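Local coordinates for staphylococcal enterotoxin-like toxin (Staphylococcus aureus, PDB 4DXF), which is a superantigen-like protein with an OB-fold and a beta-grasp domain that binds carbohydrate, probably sialylated glycans of host glycoproteins as in related family members, at residues P14-L19 and N154-V159; K57-G62 and E90-G95; V111-E116 and I199-K204; I136-L141 and D189-T194; S161-I166 and T175-K180. One frame throughout, in Å; residues are numbered along the deposited sequence.

Contact 1: residues P14-L19 and N154-V159; sequences PKFKDL and NLYGNV
F16 and Y156 each set CG beside their own backbone N and anti to the carbonyl carbon (chi1 -52° in both), which lays the F16 ring along the 156-159 backbone and stands the Y156 ring up toward L19. The two side chains meet at their roots, F16 CB lying 3.6 Å from Y156 CB. Further out, the F16 ring meets main-chain atoms: CD2 is 3.5 Å from G157 O and CE2 is 3.6 Å from N158 O, both oxygens sitting at the ring edge near its plane, where the polarised C-H bonds point. CZ comes to V159 C and CA, obliquely to the ring. The Y156 ring is gripped between two leucines. L19 CB stands 3.7 Å from the ring centroid, 9° off the normal, a CH-pi contact over the face, while L155 CG covers the opposite face. L19 CD1 lies farther out, 3.6 Å from Y156 CE1. Y156, at positive phi, and G157 belong to a type II turn, N154 to G157, closed by G157 N to N154 O at 2.8 Å; N158 and V159 follow it. The Y156 hydroxyl is tied to L178 O and to R146 of helix 138-153, and L155 and V159 pack on I203 of strand 196-203. These contacts hold the loop to the beta-grasp domain, and F16, the N-cap residue of helix 17-22, and L19 in its first turn rest on this loop.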
# COMPACT_ATOMS: atom_id res chain seq x y z
N PRO A 14 20.54 9.58 7.80
CA PRO A 14 19.42 10.02 8.67
C PRO A 14 18.42 11.01 8.03
O PRO A 14 17.36 11.26 8.62
CB PRO A 14 20.13 10.70 9.87
CG PRO A 14 21.58 10.90 9.43
CD PRO A 14 21.88 9.92 8.35
N LYS A 15 18.72 11.54 6.84
CA LYS A 15 17.75 12.36 6.10
C LYS A 15 16.44 11.56 5.81
O LYS A 15 15.37 12.12 5.76
CB LYS A 15 18.34 12.77 4.76
CG LYS A 15 17.88 14.10 4.32
CD LYS A 15 18.65 14.52 3.08
CE LYS A 15 17.89 14.26 1.80
NZ LYS A 15 18.84 14.29 0.64
N PHE A 16 16.61 10.25 5.60
CA PHE A 16 15.52 9.32 5.17
C PHE A 16 14.92 8.52 6.33
O PHE A 16 14.21 7.53 6.09
CB PHE A 16 16.07 8.33 4.13
CG PHE A 16 16.79 8.97 2.97
CD1 PHE A 16 16.21 9.99 2.25
CD2 PHE A 16 18.07 8.53 2.62
CE1 PHE A 16 16.90 10.58 1.17
CE2 PHE A 16 18.77 9.10 1.57
CZ PHE A 16 18.19 10.12 0.83
N LYS A 17 15.19 8.93 7.57
CA LYS A 17 14.88 8.16 8.78
C LYS A 17 13.39 7.87 8.88
O LYS A 17 12.97 6.72 9.18
CB LYS A 17 15.39 8.94 10.03
CG LYS A 17 14.75 8.65 11.39
CD LYS A 17 15.51 9.36 12.56
CE LYS A 17 15.46 10.88 12.43
NZ LYS A 17 14.11 11.44 12.77
N ASP A 18 12.60 8.90 8.65
CA ASP A 18 11.14 8.79 8.81
C ASP A 18 10.54 7.84 7.76
O ASP A 18 9.70 6.95 8.15
CB ASP A 18 10.48 10.15 8.74
CG ASP A 18 10.76 10.98 9.98
OD1 ASP A 18 11.37 10.45 10.93
OD2 ASP A 18 10.35 12.13 9.99
N LEU A 19 10.96 8.02 6.50
CA LEU A 19 10.47 7.15 5.42
C LEU A 19 10.95 5.73 5.58
O LEU A 19 10.20 4.83 5.31
CB LEU A 19 10.86 7.61 4.01
CG LEU A 19 10.16 8.82 3.42
CD1 LEU A 19 10.98 9.46 2.34
CD2 LEU A 19 8.72 8.55 2.94
N ASN A 154 18.57 -1.05 -0.97
CA ASN A 154 18.98 -0.00 -0.05
C ASN A 154 18.26 1.33 -0.20
O ASN A 154 18.80 2.42 0.11
CB ASN A 154 20.53 0.18 -0.04
CG ASN A 154 21.02 0.85 1.23
OD1 ASN A 154 20.43 0.65 2.32
ND2 ASN A 154 22.08 1.66 1.11
N LEU A 155 16.97 1.28 -0.61
CA LEU A 155 16.22 2.50 -0.61
C LEU A 155 16.18 3.07 0.77
O LEU A 155 16.04 2.37 1.78
CB LEU A 155 14.78 2.31 -1.13
CG LEU A 155 13.93 3.59 -1.15
CD1 LEU A 155 14.22 4.46 -2.32
CD2 LEU A 155 12.49 2.98 -1.27
N TYR A 156 16.30 4.38 0.81
CA TYR A 156 16.36 5.16 2.04
C TYR A 156 17.62 4.90 2.85
O TYR A 156 17.65 5.18 4.04
CB TYR A 156 15.09 5.08 2.90
CG TYR A 156 13.83 5.40 2.13
CD1 TYR A 156 13.75 6.50 1.26
CD2 TYR A 156 12.69 4.56 2.25
CE1 TYR A 156 12.58 6.80 0.54
CE2 TYR A 156 11.53 4.85 1.54
CZ TYR A 156 11.46 5.92 0.66
OH TYR A 156 10.34 6.28 -0.14
N GLY A 157 18.64 4.40 2.15
CA GLY A 157 19.96 4.16 2.75
C GLY A 157 20.82 5.34 2.34
O GLY A 157 20.78 6.38 2.99
N ASN A 158 21.51 5.16 1.21
CA ASN A 158 22.34 6.11 0.47
C ASN A 158 21.49 7.12 -0.30
O ASN A 158 21.79 8.33 -0.30
CB ASN A 158 23.23 5.32 -0.54
CG ASN A 158 22.39 4.16 -1.32
OD1 ASN A 158 21.15 4.03 -1.14
ND2 ASN A 158 23.07 3.35 -2.17
N VAL A 159 20.40 6.65 -0.92
CA VAL A 159 19.55 7.50 -1.79
C VAL A 159 18.05 7.23 -1.47
O VAL A 159 17.70 6.11 -1.05
CB VAL A 159 19.78 7.31 -3.32
CG1 VAL A 159 21.09 8.03 -3.82
CG2 VAL A 159 19.75 5.84 -3.73

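Contact 2: residues K57-G62 and E90-G95; sequences KIALVG and EKYSVG
I58 and S93 face each other across two parallel strands, and the isoleucine can be followed outward. Its CB leaves the backbone with CG1 beside N and CG2 anti to N (chi1 -47°). CG2 reaches forward to G95 O, 3.3 Å away, while CG1 turns back and brings CD1 to 4.0 Å from S93 CB, so the two branches touch residues at different points along the partner strand. Between the backbones, K57 and A59 each donate and accept. K57 N gives to K91 O at 2.8 Å and A59 N to S93 O, also 2.8 Å. The return bonds are longer: S93 N to K57 O and G95 N to A59 O are both 3.3 Å. This alternation is the signature of parallel pairing, and the strand axes diverge by 26°. On the sheet face carrying K57, A59, Y92 and V94, A59 CB lies 4.1 Å from Y92 CE2. Past the end of the strand, V61 crosses V94 at about a right angle, with V61 CG2 3.8 Å from V94 CG1. Both segments belong to the OB-fold domain, where strand 56-59 lies between strands 92-99 and 46-49. I58 rests on V78 and V80 of strand 76-80, A59 and Y92 pack on F46 of strand 46-49, and K139 of helix 138-153 donates to V94 O.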
# COMPACT_ATOMS: atom_id res chain seq x y z
N LYS A 57 -9.80 -0.49 13.47
CA LYS A 57 -10.49 0.67 12.94
C LYS A 57 -9.83 1.13 11.68
O LYS A 57 -8.68 1.65 11.73
CB LYS A 57 -10.42 1.82 13.95
CG LYS A 57 -11.01 1.48 15.33
CD LYS A 57 -12.33 2.13 15.51
CE LYS A 57 -12.81 1.67 16.87
NZ LYS A 57 -14.13 1.12 16.69
N ILE A 58 -10.50 1.00 10.57
CA ILE A 58 -9.91 1.32 9.27
C ILE A 58 -10.43 2.67 8.76
O ILE A 58 -11.61 2.83 8.32
CB ILE A 58 -10.12 0.19 8.16
CG1 ILE A 58 -9.78 -1.24 8.67
CG2 ILE A 58 -9.46 0.53 6.72
CD1 ILE A 58 -8.27 -1.41 9.16
N ALA A 59 -9.55 3.70 8.80
CA ALA A 59 -9.99 4.97 8.25
C ALA A 59 -10.52 5.03 6.83
O ALA A 59 -9.90 4.55 5.85
CB ALA A 59 -8.87 6.09 8.49
N LEU A 60 -11.70 5.64 6.66
CA LEU A 60 -12.28 5.80 5.34
C LEU A 60 -11.87 7.15 4.73
O LEU A 60 -12.44 8.20 5.06
CB LEU A 60 -13.79 5.67 5.38
CG LEU A 60 -14.19 4.31 6.02
CD1 LEU A 60 -15.70 4.22 6.39
CD2 LEU A 60 -13.84 3.18 5.02
N VAL A 61 -10.85 7.09 3.88
CA VAL A 61 -10.26 8.30 3.31
C VAL A 61 -10.48 8.25 1.84
O VAL A 61 -10.88 7.20 1.29
CB VAL A 61 -8.74 8.41 3.63
CG1 VAL A 61 -8.54 8.57 5.12
CG2 VAL A 61 -7.98 7.16 3.07
N GLY A 62 -10.26 9.38 1.17
CA GLY A 62 -10.40 9.47 -0.25
C GLY A 62 -11.75 8.99 -0.73
O GLY A 62 -12.82 9.38 -0.15
N GLU A 90 -6.50 2.20 19.42
CA GLU A 90 -5.43 1.25 19.66
C GLU A 90 -4.92 0.57 18.35
O GLU A 90 -3.71 0.28 18.18
CB GLU A 90 -5.97 0.22 20.64
CG GLU A 90 -5.00 -0.85 21.14
CD GLU A 90 -5.69 -1.91 22.02
OE1 GLU A 90 -6.94 -1.81 22.28
OE2 GLU A 90 -4.97 -2.87 22.45
N LYS A 91 -5.88 0.28 17.48
CA LYS A 91 -5.66 -0.47 16.22
C LYS A 91 -6.29 0.30 15.10
O LYS A 91 -7.50 0.33 14.89
CB LYS A 91 -6.27 -1.89 16.33
CG LYS A 91 -5.76 -2.64 17.48
CD LYS A 91 -4.35 -3.22 17.23
CE LYS A 91 -3.93 -4.12 18.35
NZ LYS A 91 -2.57 -4.65 18.10
N TYR A 92 -5.42 0.98 14.37
CA TYR A 92 -5.81 1.92 13.42
C TYR A 92 -4.88 1.73 12.24
O TYR A 92 -3.66 1.53 12.43
CB TYR A 92 -5.59 3.32 14.07
CG TYR A 92 -5.62 4.44 13.15
CD1 TYR A 92 -4.44 4.87 12.50
CD2 TYR A 92 -6.79 5.18 12.94
CE1 TYR A 92 -4.44 5.96 11.61
CE2 TYR A 92 -6.79 6.25 12.02
CZ TYR A 92 -5.59 6.64 11.39
OH TYR A 92 -5.60 7.72 10.56
N SER A 93 -5.48 1.84 11.07
CA SER A 93 -4.89 1.78 9.74
C SER A 93 -5.67 2.59 8.71
O SER A 93 -6.89 2.92 8.87
CB SER A 93 -4.65 0.29 9.35
OG SER A 93 -4.05 0.19 8.11
N VAL A 94 -5.02 2.98 7.62
CA VAL A 94 -5.62 3.90 6.68
C VAL A 94 -5.85 3.32 5.30
O VAL A 94 -4.87 2.90 4.67
CB VAL A 94 -4.73 5.18 6.55
CG1 VAL A 94 -5.38 6.11 5.58
CG2 VAL A 94 -4.56 5.79 7.93
N GLY A 95 -7.10 3.24 4.82
CA GLY A 95 -7.33 2.79 3.44
C GLY A 95 -7.09 1.27 3.33
O GLY A 95 -7.20 0.59 4.35

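Contact 3: residues V111-E116 and I199-K204; sequences VRITKE and IEVNIK
Strands 107-116 and 196-203 are the central parallel pair of the beta-grasp sheet, and here they run only 8° apart. R112, T114 and E116 carry the pairing: R112 N gives to I199 O at 3.0 Å and R112 O takes V201 N at 2.8 Å; T114 N gives to V201 O and T114 O takes I203 N; E116 N closes the row on I203 O at 2.9 Å. On the face of V111, I113 and K115 the aliphatic side chains pack against those of I199, V201 and I203. V111 CG2 lies 4.0 Å from I199 CB, and its other methyl, CG1, reaches V201 CG2. I113 and V201 run side by side, with I113 CG1 4.0 Å from V201 CB. I199 meets L145, and I113 and V201 meet L149, of helix 138-153, which the sheet grasps. The other face is more polar. R112 and E200 are cross-strand partners whose charged atoms do not meet; E200 forms its salt bridge with K167. T114 OG1, set beside its backbone N (chi1 -56°), reaches a water at 2.8 Å, and this water donates to V201 O at 2.9 Å. V201 O thus accepts from both T114 N and the water, extending the strand bonding into solvent on the T114 side, while the opposite side is mainly aliphatic against the helix.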
# COMPACT_ATOMS: atom_id res chain seq x y z
N VAL A 111 9.50 -6.60 -12.38
CA VAL A 111 9.89 -5.32 -11.74
C VAL A 111 11.26 -5.00 -12.32
O VAL A 111 12.12 -5.89 -12.40
CB VAL A 111 9.96 -5.44 -10.29
CG1 VAL A 111 10.42 -4.13 -9.67
CG2 VAL A 111 8.57 -5.84 -9.73
N ARG A 112 11.46 -3.77 -12.77
CA ARG A 112 12.77 -3.38 -13.34
C ARG A 112 13.19 -2.17 -12.51
O ARG A 112 12.41 -1.19 -12.46
CB ARG A 112 12.59 -2.93 -14.80
CG ARG A 112 12.00 -4.04 -15.77
CD ARG A 112 11.38 -3.43 -17.05
NE ARG A 112 11.08 -4.46 -18.04
CZ ARG A 112 11.98 -5.36 -18.49
NH1 ARG A 112 13.23 -5.35 -18.02
NH2 ARG A 112 11.63 -6.27 -19.40
N ILE A 113 14.41 -2.22 -11.96
CA ILE A 113 14.89 -1.24 -10.98
C ILE A 113 16.12 -0.56 -11.51
O ILE A 113 17.06 -1.26 -11.88
CB ILE A 113 15.21 -1.89 -9.67
CG1 ILE A 113 13.89 -2.53 -9.16
CG2 ILE A 113 15.73 -0.81 -8.63
CD1 ILE A 113 14.08 -3.71 -8.20
N THR A 114 16.08 0.77 -11.60
CA THR A 114 17.29 1.45 -12.02
C THR A 114 17.64 2.33 -10.84
O THR A 114 16.77 3.07 -10.34
CB THR A 114 17.10 2.33 -13.29
OG1 THR A 114 16.59 1.60 -14.43
CG2 THR A 114 18.44 3.00 -13.72
N LYS A 115 18.92 2.28 -10.39
CA LYS A 115 19.31 3.05 -9.26
C LYS A 115 20.59 3.86 -9.54
O LYS A 115 21.48 3.30 -10.12
CB LYS A 115 19.59 2.10 -8.13
CG LYS A 115 20.20 2.79 -6.86
CD LYS A 115 20.19 1.94 -5.61
CE LYS A 115 21.11 0.75 -5.66
NZ LYS A 115 21.32 0.24 -4.28
N GLU A 116 20.61 5.14 -9.16
CA GLU A 116 21.81 5.99 -9.27
C GLU A 116 22.16 6.54 -7.92
O GLU A 116 21.36 7.28 -7.34
CB GLU A 116 21.55 7.16 -10.21
CG GLU A 116 22.80 8.08 -10.35
CD GLU A 116 22.75 9.07 -11.51
OE1 GLU A 116 21.68 9.27 -12.15
OE2 GLU A 116 23.81 9.71 -11.76
N ILE A 199 6.28 -3.26 -13.66
CA ILE A 199 6.48 -2.24 -12.66
C ILE A 199 7.89 -1.70 -12.97
O ILE A 199 8.80 -2.51 -13.17
CB ILE A 199 6.41 -2.86 -11.27
CG1 ILE A 199 5.01 -3.41 -11.03
CG2 ILE A 199 6.77 -1.81 -10.20
CD1 ILE A 199 4.88 -4.11 -9.76
N GLU A 200 8.00 -0.38 -13.02
CA GLU A 200 9.29 0.33 -13.30
C GLU A 200 9.70 1.18 -12.10
O GLU A 200 8.91 1.96 -11.56
CB GLU A 200 9.19 1.13 -14.61
CG GLU A 200 9.30 0.29 -15.95
CD GLU A 200 8.69 1.01 -17.20
OE1 GLU A 200 8.23 2.20 -17.10
OE2 GLU A 200 8.65 0.38 -18.29
N VAL A 201 10.93 1.01 -11.60
CA VAL A 201 11.30 1.71 -10.36
C VAL A 201 12.56 2.50 -10.73
O VAL A 201 13.44 1.92 -11.38
CB VAL A 201 11.64 0.72 -9.23
CG1 VAL A 201 12.14 1.43 -7.98
CG2 VAL A 201 10.36 -0.07 -8.80
N ASN A 202 12.61 3.78 -10.37
CA ASN A 202 13.80 4.56 -10.65
C ASN A 202 14.22 5.25 -9.37
O ASN A 202 13.42 5.91 -8.71
CB ASN A 202 13.57 5.49 -11.85
CG ASN A 202 14.86 6.12 -12.30
OD1 ASN A 202 15.81 5.43 -12.67
ND2 ASN A 202 14.94 7.41 -12.18
N ILE A 203 15.47 5.07 -8.94
CA ILE A 203 15.80 5.56 -7.58
C ILE A 203 17.01 6.44 -7.76
O ILE A 203 17.91 6.03 -8.49
CB ILE A 203 16.15 4.38 -6.67
CG1 ILE A 203 14.91 3.54 -6.32
CG2 ILE A 203 16.79 4.79 -5.32
CD1 ILE A 203 15.42 2.26 -5.69
N LYS A 204 17.02 7.58 -7.07
CA LYS A 204 18.21 8.46 -7.16
C LYS A 204 18.41 9.34 -5.95
O LYS A 204 17.59 9.31 -4.99
CB LYS A 204 18.21 9.27 -8.48
CG LYS A 204 17.19 10.36 -8.62
CD LYS A 204 17.27 10.90 -10.04
CE LYS A 204 16.39 10.09 -11.00
NZ LYS A 204 14.91 10.06 -10.58
OXT LYS A 204 19.43 10.07 -5.89
O HOH W 1 13.87 1.01 -14.13

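Contact 4: residues I136-L141 and D189-T194; sequences ISLKEL and DVIDGT
I136 and I191 form an antiparallel hydrogen-bonded pair, I136 N to I191 O and I191 N to I136 O, both 2.9 Å; two residues on, L138 N reaches D189 O at 2.8 Å. S137 and V190 make the non-hydrogen-bonded pair between, where S137 CA lies 3.3 Å from D189 O in a CA-H...O contact. Strand 135-137 of this two-stranded sheet runs directly into helix 138-153 of the beta-grasp domain, the helix packed across its main sheet. S137 is the N-cap: OG, turned between the backbone N and the carbonyl carbon (chi1 59°), accepts from E140 N at 3.1 Å. Apolar packing lies on the side of I136 and I191. These two run alongside each other, with I136 CG2 3.7 Å from I191 CG1. L138 crosses I191 at about a right angle, CD2 on CG2, and its other methyl, CD1, sits 3.5 Å from D189 CB. L141 and I191 meet tip to tip, their CD1 atoms 3.4 Å apart, tighter than usual van der Waals contact. I196 and Y174 flank this cluster. Charge is carried by D189, whose OD1 forms a salt bridge with K63 of the OB-fold domain.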
# COMPACT_ATOMS: atom_id res chain seq x y z
N ILE A 136 -6.49 -4.89 -5.88
CA ILE A 136 -5.46 -4.60 -4.92
C ILE A 136 -5.41 -3.08 -4.76
O ILE A 136 -5.59 -2.36 -5.77
CB ILE A 136 -4.10 -5.16 -5.44
CG1 ILE A 136 -3.03 -4.98 -4.37
CG2 ILE A 136 -3.77 -4.66 -6.88
CD1 ILE A 136 -1.84 -5.77 -4.67
N SER A 137 -5.20 -2.67 -3.54
CA SER A 137 -5.15 -1.25 -3.17
C SER A 137 -3.79 -0.69 -3.55
O SER A 137 -2.75 -1.41 -3.52
CB SER A 137 -5.33 -0.98 -1.66
OG SER A 137 -4.41 -1.57 -0.78
N LEU A 138 -3.79 0.59 -3.86
CA LEU A 138 -2.46 1.28 -3.98
C LEU A 138 -1.67 1.25 -2.71
O LEU A 138 -0.41 1.17 -2.79
CB LEU A 138 -2.66 2.72 -4.53
CG LEU A 138 -3.27 2.90 -5.92
CD1 LEU A 138 -3.31 4.45 -6.31
CD2 LEU A 138 -2.73 2.15 -7.18
N LYS A 139 -2.31 1.31 -1.55
CA LYS A 139 -1.70 1.21 -0.28
C LYS A 139 -0.77 -0.03 -0.27
O LYS A 139 0.38 0.07 0.15
CB LYS A 139 -2.70 1.13 0.88
CG LYS A 139 -2.07 1.00 2.22
CD LYS A 139 -3.09 0.65 3.27
CE LYS A 139 -2.52 0.65 4.70
NZ LYS A 139 -2.06 2.08 5.10
N GLU A 140 -1.31 -1.19 -0.73
CA GLU A 140 -0.54 -2.46 -0.64
C GLU A 140 0.64 -2.51 -1.60
O GLU A 140 1.75 -2.94 -1.22
CB GLU A 140 -1.46 -3.69 -0.90
CG GLU A 140 -0.68 -4.99 -0.85
CD GLU A 140 -1.57 -6.21 -0.95
OE1 GLU A 140 -2.80 -6.02 -0.80
OE2 GLU A 140 -1.03 -7.36 -1.18
N LEU A 141 0.42 -2.07 -2.83
CA LEU A 141 1.45 -2.05 -3.86
C LEU A 141 2.56 -1.09 -3.39
O LEU A 141 3.77 -1.48 -3.32
CB LEU A 141 0.89 -1.58 -5.18
CG LEU A 141 -0.19 -2.52 -5.81
CD1 LEU A 141 -0.93 -1.71 -6.82
CD2 LEU A 141 0.58 -3.70 -6.44
N ASP A 189 -7.33 4.04 -2.94
CA ASP A 189 -7.55 3.77 -4.35
C ASP A 189 -7.30 2.30 -4.67
O ASP A 189 -6.39 1.71 -4.05
CB ASP A 189 -6.68 4.64 -5.26
CG ASP A 189 -7.26 6.08 -5.45
OD1 ASP A 189 -8.50 6.22 -5.54
OD2 ASP A 189 -6.47 7.05 -5.54
N VAL A 190 -8.12 1.74 -5.55
CA VAL A 190 -8.00 0.34 -5.85
C VAL A 190 -7.88 0.13 -7.33
O VAL A 190 -8.48 0.90 -8.15
CB VAL A 190 -9.20 -0.50 -5.26
CG1 VAL A 190 -9.39 -0.25 -3.75
CG2 VAL A 190 -10.44 -0.21 -6.06
N ILE A 191 -7.16 -0.93 -7.72
CA ILE A 191 -6.98 -1.30 -9.12
C ILE A 191 -7.16 -2.79 -9.34
O ILE A 191 -7.26 -3.58 -8.39
CB ILE A 191 -5.56 -0.90 -9.68
CG1 ILE A 191 -4.44 -1.63 -8.93
CG2 ILE A 191 -5.36 0.60 -9.46
CD1 ILE A 191 -2.98 -1.38 -9.56
N ASP A 192 -7.14 -3.15 -10.59
CA ASP A 192 -7.41 -4.51 -11.03
C ASP A 192 -6.06 -5.22 -11.05
O ASP A 192 -5.25 -4.98 -11.96
CB ASP A 192 -8.09 -4.50 -12.42
CG ASP A 192 -8.39 -5.92 -12.94
OD1 ASP A 192 -7.78 -6.89 -12.43
OD2 ASP A 192 -9.19 -6.07 -13.90
N GLY A 193 -5.81 -6.04 -10.05
CA GLY A 193 -4.53 -6.78 -9.95
C GLY A 193 -4.20 -7.58 -11.17
O GLY A 193 -3.05 -7.59 -11.61
N THR A 194 -5.20 -8.25 -11.77
CA THR A 194 -5.00 -9.05 -12.96
C THR A 194 -4.50 -8.27 -14.20
O THR A 194 -3.96 -8.86 -15.13
CB THR A 194 -6.33 -9.86 -13.31
OG1 THR A 194 -7.29 -9.00 -13.94
CG2 THR A 194 -6.97 -10.39 -12.03

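Contact 5: residues S161-I166 and T175-K180; sequences SGKIVI and TFELHK
I164 and F176 pair across a beta hairpin, strands 162-168 and 173-177, at the edge of the beta-grasp sheet. They form a hydrogen-bonded antiparallel pair, with I164 N to F176 O at 2.9 Å and F176 N to I164 O at 2.8 Å. A third bond, L178 N to G162 O at 2.8 Å, is straight at hydrogen (173°), but its donor stands above the carbonyl plane. The side chains of I164, I166, F176 and L178 form one apolar row. F176, with CG beside its backbone N (chi1 -49°), brings CD2 to 3.9 Å from I164 CG2 and CE2 to I166 CG1, the approaches to its ring being oblique. I164 CD1 meets L178 CD2 at 3.7 Å, the two side chains crossing at about a right angle, while L178 CD1 settles against K163 N and the G162 backbone. On the other face V165 and T175 lie side by side, both V165 methyls close to T175 OG1. Farther out, a type I turn from E177 to K180 carries the chain away from the strand and sets L178 over G162, at backbone angles where a CB would press on the carbonyl O of S161. Helix 138-153 covers the apolar row, through R146 on I164 and L178, L145 on I166 and D142 on F176. On its other side strand 162-168 pairs with strand 196-203. A water bridges the turn and the strand: it accepts from G162 N at 3.0 Å and from H179 N, and sits at the edge of the H179 ring, in its plane, 2.6 Å from ND1.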
# COMPACT_ATOMS: atom_id res chain seq x y z
N SER A 161 15.00 9.07 -3.31
CA SER A 161 14.13 9.80 -4.20
C SER A 161 13.92 8.96 -5.46
O SER A 161 14.62 7.94 -5.64
CB SER A 161 14.75 11.18 -4.53
OG SER A 161 13.93 11.83 -5.48
N GLY A 162 12.94 9.35 -6.28
CA GLY A 162 12.66 8.72 -7.58
C GLY A 162 11.19 8.26 -7.52
O GLY A 162 10.37 8.90 -6.87
N LYS A 163 10.92 7.18 -8.20
CA LYS A 163 9.47 6.78 -8.35
C LYS A 163 9.28 5.31 -8.63
O LYS A 163 10.13 4.64 -9.23
CB LYS A 163 8.81 7.61 -9.43
CG LYS A 163 9.35 7.35 -10.81
CD LYS A 163 8.83 8.41 -11.82
CE LYS A 163 9.24 8.08 -13.26
NZ LYS A 163 10.67 7.70 -13.46
N ILE A 164 8.10 4.81 -8.18
CA ILE A 164 7.64 3.54 -8.68
C ILE A 164 6.44 3.78 -9.66
O ILE A 164 5.56 4.64 -9.38
CB ILE A 164 7.11 2.74 -7.52
CG1 ILE A 164 8.21 2.30 -6.53
CG2 ILE A 164 6.29 1.54 -8.07
CD1 ILE A 164 7.56 2.19 -5.16
N VAL A 165 6.44 3.10 -10.80
CA VAL A 165 5.37 3.23 -11.76
C VAL A 165 4.80 1.84 -12.07
O VAL A 165 5.52 0.91 -12.51
CB VAL A 165 5.80 3.96 -13.10
CG1 VAL A 165 4.60 4.14 -14.15
CG2 VAL A 165 6.57 5.29 -12.82
N ILE A 166 3.48 1.76 -11.85
CA ILE A 166 2.76 0.50 -12.09
C ILE A 166 2.13 0.64 -13.45
O ILE A 166 1.30 1.53 -13.67
CB ILE A 166 1.63 0.29 -11.04
CG1 ILE A 166 2.06 0.47 -9.57
CG2 ILE A 166 0.89 -1.10 -11.22
CD1 ILE A 166 3.16 -0.50 -9.03
N THR A 175 1.60 6.10 -10.32
CA THR A 175 2.96 6.54 -9.91
C THR A 175 3.05 6.89 -8.44
O THR A 175 2.21 7.64 -7.88
CB THR A 175 3.45 7.75 -10.83
OG1 THR A 175 3.45 7.29 -12.18
CG2 THR A 175 4.85 8.19 -10.41
N PHE A 176 4.13 6.44 -7.79
CA PHE A 176 4.38 6.74 -6.39
C PHE A 176 5.76 7.42 -6.29
O PHE A 176 6.75 6.79 -6.58
CB PHE A 176 4.47 5.48 -5.54
CG PHE A 176 3.33 4.50 -5.75
CD1 PHE A 176 2.03 4.96 -5.82
CD2 PHE A 176 3.60 3.13 -5.82
CE1 PHE A 176 0.96 4.01 -5.99
CE2 PHE A 176 2.58 2.19 -6.00
CZ PHE A 176 1.26 2.61 -6.11
N GLU A 177 5.79 8.70 -5.97
CA GLU A 177 7.08 9.43 -5.74
C GLU A 177 7.68 9.00 -4.45
O GLU A 177 7.03 8.97 -3.42
CB GLU A 177 6.81 10.98 -5.74
CG GLU A 177 6.21 11.45 -7.04
CD GLU A 177 7.22 11.45 -8.24
OE1 GLU A 177 8.46 11.44 -8.06
OE2 GLU A 177 6.78 11.47 -9.40
N LEU A 178 8.93 8.55 -4.51
CA LEU A 178 9.60 7.98 -3.34
C LEU A 178 10.09 9.01 -2.31
O LEU A 178 10.38 8.65 -1.23
CB LEU A 178 10.78 7.08 -3.82
CG LEU A 178 10.35 5.95 -4.78
CD1 LEU A 178 11.64 5.34 -5.24
CD2 LEU A 178 9.57 5.01 -3.90
N HIS A 179 10.14 10.31 -2.63
CA HIS A 179 10.62 11.26 -1.60
C HIS A 179 9.58 11.60 -0.54
O HIS A 179 9.87 12.35 0.42
CB HIS A 179 11.08 12.59 -2.29
CG HIS A 179 9.97 13.38 -2.90
ND1 HIS A 179 9.59 13.22 -4.21
CD2 HIS A 179 9.15 14.33 -2.38
CE1 HIS A 179 8.57 14.02 -4.47
NE2 HIS A 179 8.30 14.72 -3.37
N LYS A 180 8.33 11.13 -0.71
CA LYS A 180 7.28 11.48 0.26
C LYS A 180 6.47 10.21 0.57
O LYS A 180 6.52 9.30 -0.22
CB LYS A 180 6.34 12.59 -0.28
CG LYS A 180 5.67 12.36 -1.64
CD LYS A 180 4.75 13.60 -1.93
CE LYS A 180 3.99 13.39 -3.23
NZ LYS A 180 3.01 14.53 -3.54
O HOH W 2 10.79 11.38 -5.57

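How the contacts relate
Contacts 3 and 5 share one beta-grasp sheet, their centres about 9 Å apart: E200 O takes V165 N at 2.8 Å and S161 O takes K204 N at 2.8 Å, so strand 196-203 is bonded on both flanks. Contact 1 sits at one end of that sheet, its V159 CG2 3.5 Å from I203 CG2 of contact 3, and its L19 CD1 3.6 Å from H179 O of contact 5. Contact 4 meets contact 5 where the backbone of L138 and L141 touches the F176 ring. Contact 2, in the OB-fold domain, lies about 30 Å from contact 3 between centres, yet touches contact 4 across the domain interface, S93 OG lying 3.8 Å from K139 CE.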